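Side-chain contacts in glycosylation Associate Protein 2 (Streptococcus agalactiae serotype V, PDB 6OYC), which probably works with its partner Gap proteins in the glycosylation and export of serine-rich surface adhesins through the accessory Sec system: residues E342-I347 against N436-K441; T415-Q420 against G425-S430. One frame throughout, in Å; residues are numbered along the deposited sequence.

Contact 1: residues E342-I347 against N436-K441; sequences EYEQKI and NNYFWK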
loop_
_atom_site.group_PDB
_atom_site.type_symbol
_atom_site.label_atom_id
_atom_site.label_comp_id
_atom_site.label_asym_id
_atom_site.label_seq_id
_atom_site.Cartn_x
_atom_site.Cartn_y
_atom_site.Cartn_z
ATOM N N GLU B 342 -5.305 7.444 16.186
ATOM C CA GLU B 342 -5.742 6.178 15.622
ATOM C C GLU B 342 -4.870 5.793 14.440
ATOM O O GLU B 342 -4.381 4.659 14.356
ATOM C CB GLU B 342 -7.195 6.273 15.193
ATOM C CG GLU B 342 -7.683 5.015 14.540
ATOM C CD GLU B 342 -9.063 5.166 13.969
ATOM O OE1 GLU B 342 -9.589 6.291 13.988
ATOM O OE2 GLU B 342 -9.621 4.160 13.498
ATOM N N TYR B 343 -4.629 6.747 13.532
ATOM C CA TYR B 343 -3.829 6.456 12.348
ATOM C C TYR B 343 -2.434 5.988 12.746
ATOM O O TYR B 343 -1.982 4.917 12.328
ATOM C CB TYR B 343 -3.771 7.697 11.452
ATOM C CG TYR B 343 -3.068 7.512 10.124
ATOM C CD1 TYR B 343 -1.699 7.744 9.998
ATOM C CD2 TYR B 343 -3.781 7.149 8.978
ATOM C CE1 TYR B 343 -1.052 7.596 8.772
ATOM C CE2 TYR B 343 -3.141 6.987 7.753
ATOM C CZ TYR B 343 -1.788 7.219 7.658
ATOM O OH TYR B 343 -1.166 7.074 6.449
ATOM N N GLU B 344 -1.761 6.758 13.606
ATOM C CA GLU B 344 -0.371 6.460 13.934
ATOM C C GLU B 344 -0.249 5.209 14.796
ATOM O O GLU B 344 0.645 4.381 14.575
ATOM C CB GLU B 344 0.257 7.659 14.621
ATOM C CG GLU B 344 0.235 8.898 13.765
ATOM C CD GLU B 344 0.813 10.085 14.482
ATOM O OE1 GLU B 344 1.136 9.952 15.675
ATOM O OE2 GLU B 344 0.935 11.160 13.868
ATOM N N GLN B 345 -1.146 5.033 15.766
ATOM C CA GLN B 345 -1.103 3.804 16.549
ATOM C C GLN B 345 -1.394 2.584 15.680
ATOM O O GLN B 345 -0.925 1.475 15.981
ATOM C CB GLN B 345 -2.089 3.879 17.716
ATOM C CG GLN B 345 -2.115 2.637 18.595
ATOM C CD GLN B 345 -0.781 2.399 19.283
ATOM O OE1 GLN B 345 -0.281 3.266 20.000
ATOM N NE2 GLN B 345 -0.193 1.230 19.057
ATOM N N LYS B 346 -2.156 2.754 14.595
ATOM C CA LYS B 346 -2.388 1.607 13.732
ATOM C C LYS B 346 -1.128 1.221 12.980
ATOM O O LYS B 346 -0.910 0.032 12.715
ATOM C CB LYS B 346 -3.536 1.895 12.770
ATOM C CG LYS B 346 -4.848 1.693 13.458
ATOM C CD LYS B 346 -6.013 1.885 12.568
ATOM C CE LYS B 346 -7.244 1.396 13.273
ATOM N NZ LYS B 346 -8.437 1.643 12.469
ATOM N N ILE B 347 -0.283 2.196 12.636
ATOM C CA ILE B 347 0.991 1.860 12.007
ATOM C C ILE B 347 1.851 1.055 12.973
ATOM O O ILE B 347 2.451 0.038 12.601
ATOM C CB ILE B 347 1.702 3.136 11.519
ATOM C CG1 ILE B 347 0.828 3.857 10.480
ATOM C CG2 ILE B 347 3.091 2.805 10.962
ATOM C CD1 ILE B 347 1.426 5.133 9.929
ATOM N N ASN B 436 7.287 20.878 13.869
ATOM C CA ASN B 436 8.630 20.402 14.183
ATOM C C ASN B 436 8.631 19.669 15.518
ATOM O O ASN B 436 9.154 18.554 15.635
ATOM C CB ASN B 436 9.617 21.566 14.210
ATOM C CG ASN B 436 10.043 22.004 12.824
ATOM O OD1 ASN B 436 9.752 21.342 11.837
ATOM N ND2 ASN B 436 10.733 23.133 12.746
ATOM N N ASN B 437 7.998 20.259 16.528
ATOM C CA ASN B 437 8.046 19.669 17.856
ATOM C C ASN B 437 7.248 18.377 17.924
ATOM O O ASN B 437 7.570 17.490 18.727
ATOM C CB ASN B 437 7.563 20.692 18.881
ATOM C CG ASN B 437 8.562 21.834 19.060
ATOM O OD1 ASN B 437 9.772 21.638 18.907
ATOM N ND2 ASN B 437 8.066 23.025 19.361
ATOM N N TYR B 438 6.220 18.252 17.080
ATOM C CA TYR B 438 5.451 17.015 16.983
ATOM C C TYR B 438 6.354 15.810 16.764
ATOM O O TYR B 438 6.156 14.750 17.371
ATOM C CB TYR B 438 4.454 17.145 15.836
ATOM C CG TYR B 438 3.420 16.057 15.764
ATOM C CD1 TYR B 438 2.316 16.067 16.605
ATOM C CD2 TYR B 438 3.528 15.039 14.832
ATOM C CE1 TYR B 438 1.348 15.085 16.524
ATOM C CE2 TYR B 438 2.565 14.047 14.748
ATOM C CZ TYR B 438 1.478 14.081 15.594
ATOM O OH TYR B 438 0.521 13.106 15.518
ATOM N N PHE B 439 7.351 15.952 15.894
ATOM C CA PHE B 439 8.281 14.854 15.662
ATOM C C PHE B 439 9.099 14.535 16.918
ATOM O O PHE B 439 9.180 13.371 17.338
ATOM C CB PHE B 439 9.202 15.188 14.485
ATOM C CG PHE B 439 10.267 14.151 14.247
ATOM C CD1 PHE B 439 9.999 13.030 13.473
ATOM C CD2 PHE B 439 11.529 14.284 14.818
ATOM C CE1 PHE B 439 10.972 12.071 13.264
ATOM C CE2 PHE B 439 12.503 13.330 14.611
ATOM C CZ PHE B 439 12.231 12.222 13.839
ATOM N N TRP B 440 9.713 15.553 17.534
ATOM C CA TRP B 440 10.653 15.284 18.624
ATOM C C TRP B 440 9.966 14.816 19.899
ATOM O O TRP B 440 10.606 14.131 20.701
ATOM C CB TRP B 440 11.513 16.514 18.891
ATOM C CG TRP B 440 12.284 16.845 17.706
ATOM C CD1 TRP B 440 12.033 17.852 16.837
ATOM C CD2 TRP B 440 13.410 16.127 17.186
ATOM N NE1 TRP B 440 12.945 17.824 15.809
ATOM C CE2 TRP B 440 13.803 16.774 16.003
ATOM C CE3 TRP B 440 14.132 15.011 17.611
ATOM C CZ2 TRP B 440 14.886 16.343 15.239
ATOM C CZ3 TRP B 440 15.209 14.586 16.848
ATOM C CH2 TRP B 440 15.573 15.246 15.680
ATOM N N LYS B 441 8.680 15.138 20.086
ATOM C CA LYS B 441 7.978 14.646 21.261
ATOM C C LYS B 441 7.858 13.125 21.219
ATOM O O LYS B 441 7.937 12.457 22.253
ATOM C CB LYS B 441 6.601 15.306 21.386
ATOM C CG LYS B 441 5.541 14.436 22.066
ATOM C CD LYS B 441 4.126 14.951 21.824
ATOM C CE LYS B 441 3.092 14.036 22.455
ATOM N NZ LYS B 441 2.732 14.455 23.843
#
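Y438 OH donates to the E344 carboxylate in the one hydrogen bond between these segments, which lie on two helices of the alpha/beta-hydrolase-like domain. Helix 341-358 lies in the connection between strands 323-327 and 365-370, helix 429-444 in the connection between strands 388-392 and 452-458. The backbones stay well apart: the nearest CA atoms, those of E344 and F439, are 12.2 Å from each other, and the contact buries just 74 Å².

Along 436-441, N436 comes first and is turned to another neighbour, its ND2 bonding to T400 OG1. Y438 does the reaching. CG anti to the backbone N (chi1 -169°) carries the ring toward helix 341-358, and its OH donates to E344 OE2 at 2.6 Å. The acceptor oxygen lies at the ring edge, in the ring plane, and is 3.4 Å from Y438 CE2. The carboxylate is turned 65° against the ring, and the hydroxyl comes to the syn side of OE2 but 32° out of the carboxylate plane. E344 approaches from the opposite direction, its chain extended beyond CG, so the two side chains together bridge the gap.

F439 faces helix 372-381, where it touches T378 and Y379, and it stacks with F396. Within its own helix its CD2 sits 3.5 Å above the W440 ring, over the centre of that face.

The buried carboxylate of E344 is gripped more than once: G339 N, just before helix 341-358, also bonds to OE2, and Y379 OH of helix 372-381 bonds to OE1; these bonds may favour the charged form. Y379, by touching F439 as well, ties the intervening helix to both segments. Y438 OH also lies 3.2 Å from E344 OE1, the longer of its two approaches to the carboxylate oxygens.

Contact 2: residues T415-Q420 against G425-S430; sequences TSLDIQ and GDLTSS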
loop_
_atom_site.group_PDB
_atom_site.type_symbol
_atom_site.label_atom_id
_atom_site.label_comp_id
_atom_site.label_asym_id
_atom_site.label_seq_id
_atom_site.Cartn_x
_atom_site.Cartn_y
_atom_site.Cartn_z
ATOM N N THR B 415 3.757 20.736 -1.468
ATOM C CA THR B 415 2.799 19.906 -0.730
ATOM C C THR B 415 3.039 19.890 0.781
ATOM O O THR B 415 2.172 19.444 1.540
ATOM C CB THR B 415 2.822 18.462 -1.243
ATOM O OG1 THR B 415 1.837 17.675 -0.549
ATOM C CG2 THR B 415 4.207 17.836 -1.020
ATOM N N SER B 416 4.210 20.343 1.237
ATOM C CA SER B 416 4.462 20.382 2.675
ATOM C C SER B 416 3.495 21.328 3.372
ATOM O O SER B 416 3.175 21.135 4.554
ATOM C CB SER B 416 5.909 20.798 2.960
ATOM O OG SER B 416 6.208 22.105 2.485
ATOM N N LEU B 417 3.021 22.352 2.659
ATOM C CA LEU B 417 2.019 23.249 3.230
ATOM C C LEU B 417 0.730 22.501 3.526
ATOM O O LEU B 417 0.111 22.697 4.579
ATOM C CB LEU B 417 1.762 24.420 2.277
ATOM C CG LEU B 417 3.007 25.211 1.859
ATOM C CD1 LEU B 417 2.642 26.494 1.137
ATOM C CD2 LEU B 417 3.875 25.513 3.078
ATOM N N ASP B 418 0.314 21.623 2.614
ATOM C CA ASP B 418 -0.862 20.800 2.880
ATOM C C ASP B 418 -0.610 19.824 4.016
ATOM O O ASP B 418 -1.518 19.549 4.811
ATOM C CB ASP B 418 -1.269 20.064 1.612
ATOM C CG ASP B 418 -1.715 21.018 0.518
ATOM O OD1 ASP B 418 -2.546 21.924 0.808
ATOM O OD2 ASP B 418 -1.220 20.873 -0.623
ATOM N N ILE B 419 0.617 19.323 4.134
ATOM C CA ILE B 419 0.940 18.437 5.245
ATOM C C ILE B 419 0.856 19.181 6.575
ATOM O O ILE B 419 0.365 18.635 7.570
ATOM C CB ILE B 419 2.318 17.801 5.017
ATOM C CG1 ILE B 419 2.298 17.022 3.697
ATOM C CG2 ILE B 419 2.678 16.888 6.176
ATOM C CD1 ILE B 419 3.640 16.408 3.300
ATOM N N GLN B 420 1.310 20.443 6.618
ATOM C CA GLN B 420 1.143 21.218 7.845
ATOM C C GLN B 420 -0.326 21.510 8.118
ATOM O O GLN B 420 -0.770 21.462 9.276
ATOM C CB GLN B 420 1.926 22.535 7.793
ATOM C CG GLN B 420 1.792 23.317 9.114
ATOM C CD GLN B 420 2.813 24.429 9.286
ATOM O OE1 GLN B 420 3.992 24.274 8.949
ATOM N NE2 GLN B 420 2.355 25.567 9.810
ATOM N N GLY B 425 -3.571 22.641 10.909
ATOM C CA GLY B 425 -4.754 23.394 10.566
ATOM C C GLY B 425 -4.510 24.819 10.124
ATOM O O GLY B 425 -5.474 25.505 9.764
ATOM N N ASP B 426 -3.265 25.290 10.131
ATOM C CA ASP B 426 -2.953 26.610 9.593
ATOM C C ASP B 426 -1.458 26.695 9.326
ATOM O O ASP B 426 -0.684 25.812 9.700
ATOM C CB ASP B 426 -3.409 27.730 10.536
ATOM C CG ASP B 426 -2.504 27.883 11.741
ATOM O OD1 ASP B 426 -1.366 28.389 11.582
ATOM O OD2 ASP B 426 -2.939 27.491 12.848
ATOM N N LEU B 427 -1.053 27.789 8.692
ATOM C CA LEU B 427 0.320 27.941 8.242
ATOM C C LEU B 427 1.096 28.983 9.037
ATOM O O LEU B 427 2.105 29.499 8.541
ATOM C CB LEU B 427 0.345 28.291 6.758
ATOM C CG LEU B 427 -0.135 27.156 5.866
ATOM C CD1 LEU B 427 0.131 27.513 4.429
ATOM C CD2 LEU B 427 0.545 25.824 6.256
ATOM N N THR B 428 0.663 29.309 10.254
ATOM C CA THR B 428 1.424 30.283 11.024
ATOM C C THR B 428 2.801 29.718 11.357
ATOM O O THR B 428 2.997 28.500 11.440
ATOM C CB THR B 428 0.682 30.686 12.306
ATOM O OG1 THR B 428 0.427 29.534 13.118
ATOM C CG2 THR B 428 -0.640 31.368 11.971
ATOM N N SER B 429 3.773 30.623 11.512
ATOM C CA SER B 429 5.101 30.205 11.957
ATOM C C SER B 429 5.038 29.493 13.307
ATOM O O SER B 429 5.823 28.570 13.564
ATOM C CB SER B 429 6.032 31.417 12.025
ATOM O OG SER B 429 5.390 32.495 12.683
ATOM N N SER B 430 4.104 29.889 14.172
ATOM C CA SER B 430 3.889 29.157 15.414
ATOM C C SER B 430 3.505 27.705 15.137
ATOM O O SER B 430 4.069 26.779 15.728
ATOM C CB SER B 430 2.817 29.860 16.245
ATOM O OG SER B 430 2.266 28.984 17.214
#
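This is a surface contact across the short turn between two successive helices in the alpha/beta-hydrolase-like domain: Q420 and L417 of helix 416-424 pack against the turn, centred on L427, that leads into helix 429-444. The two segments bury 250 Å² together, and their closest CA atoms belong to Q420 and L427.

Q420 makes the polar link. With CG anti to the backbone N (chi1 -178°) and the chain extended beyond it, the amide reaches the backbone carbonyls of the turn. NE2 donates to D426 O at 3.1 Å, in the carbonyl plane on a lone pair, with an N-H...O angle of 155°. A second, weak bond runs from NE2 to T428 O at 3.4 Å. The other end of the amide, OE1, bonds to S432 OG on the following helix, so both ends of this buried group are held.

L427 crosses the Q420 chain at a slant. Its CD2 lies 3.9 Å from Q420 CB and 3.6 Å from the carbonyl O of L417, while its CD1 is 4.1 Å from L417 CB.

G425, the first residue past helix 416-424, has a positive phi, and its N gives a weak bond to Q420 O. The turn then fixes itself: T428 is the N-cap of the next helix, its OG1 bonding to S431 N. D426 closes an Asx turn, its OD1 accepting from T428 N at 2.6 Å and, through the syn lone pair, from T428 OG1.

Both contacts draw on helix 429-444: contact 2 forms the turn leading into it, and contact 1 uses a residue farther along. In sequence, contact 2 is nested inside the loop that contact 1 closes. Their centres are about 16 Å apart and their nearest atoms about 7 Å, without touching. Contact 1 is partly buried and joins helices far apart in sequence through one hydroxyl-to-carboxylate bond over very little surface. Contact 2 lies on the surface, joins successive helices, and covers over three times the area with leucine packing and amide-to-carbonyl bonds. In both, the buried partner is a side-chain acceptor or donor supplied by the earlier segment.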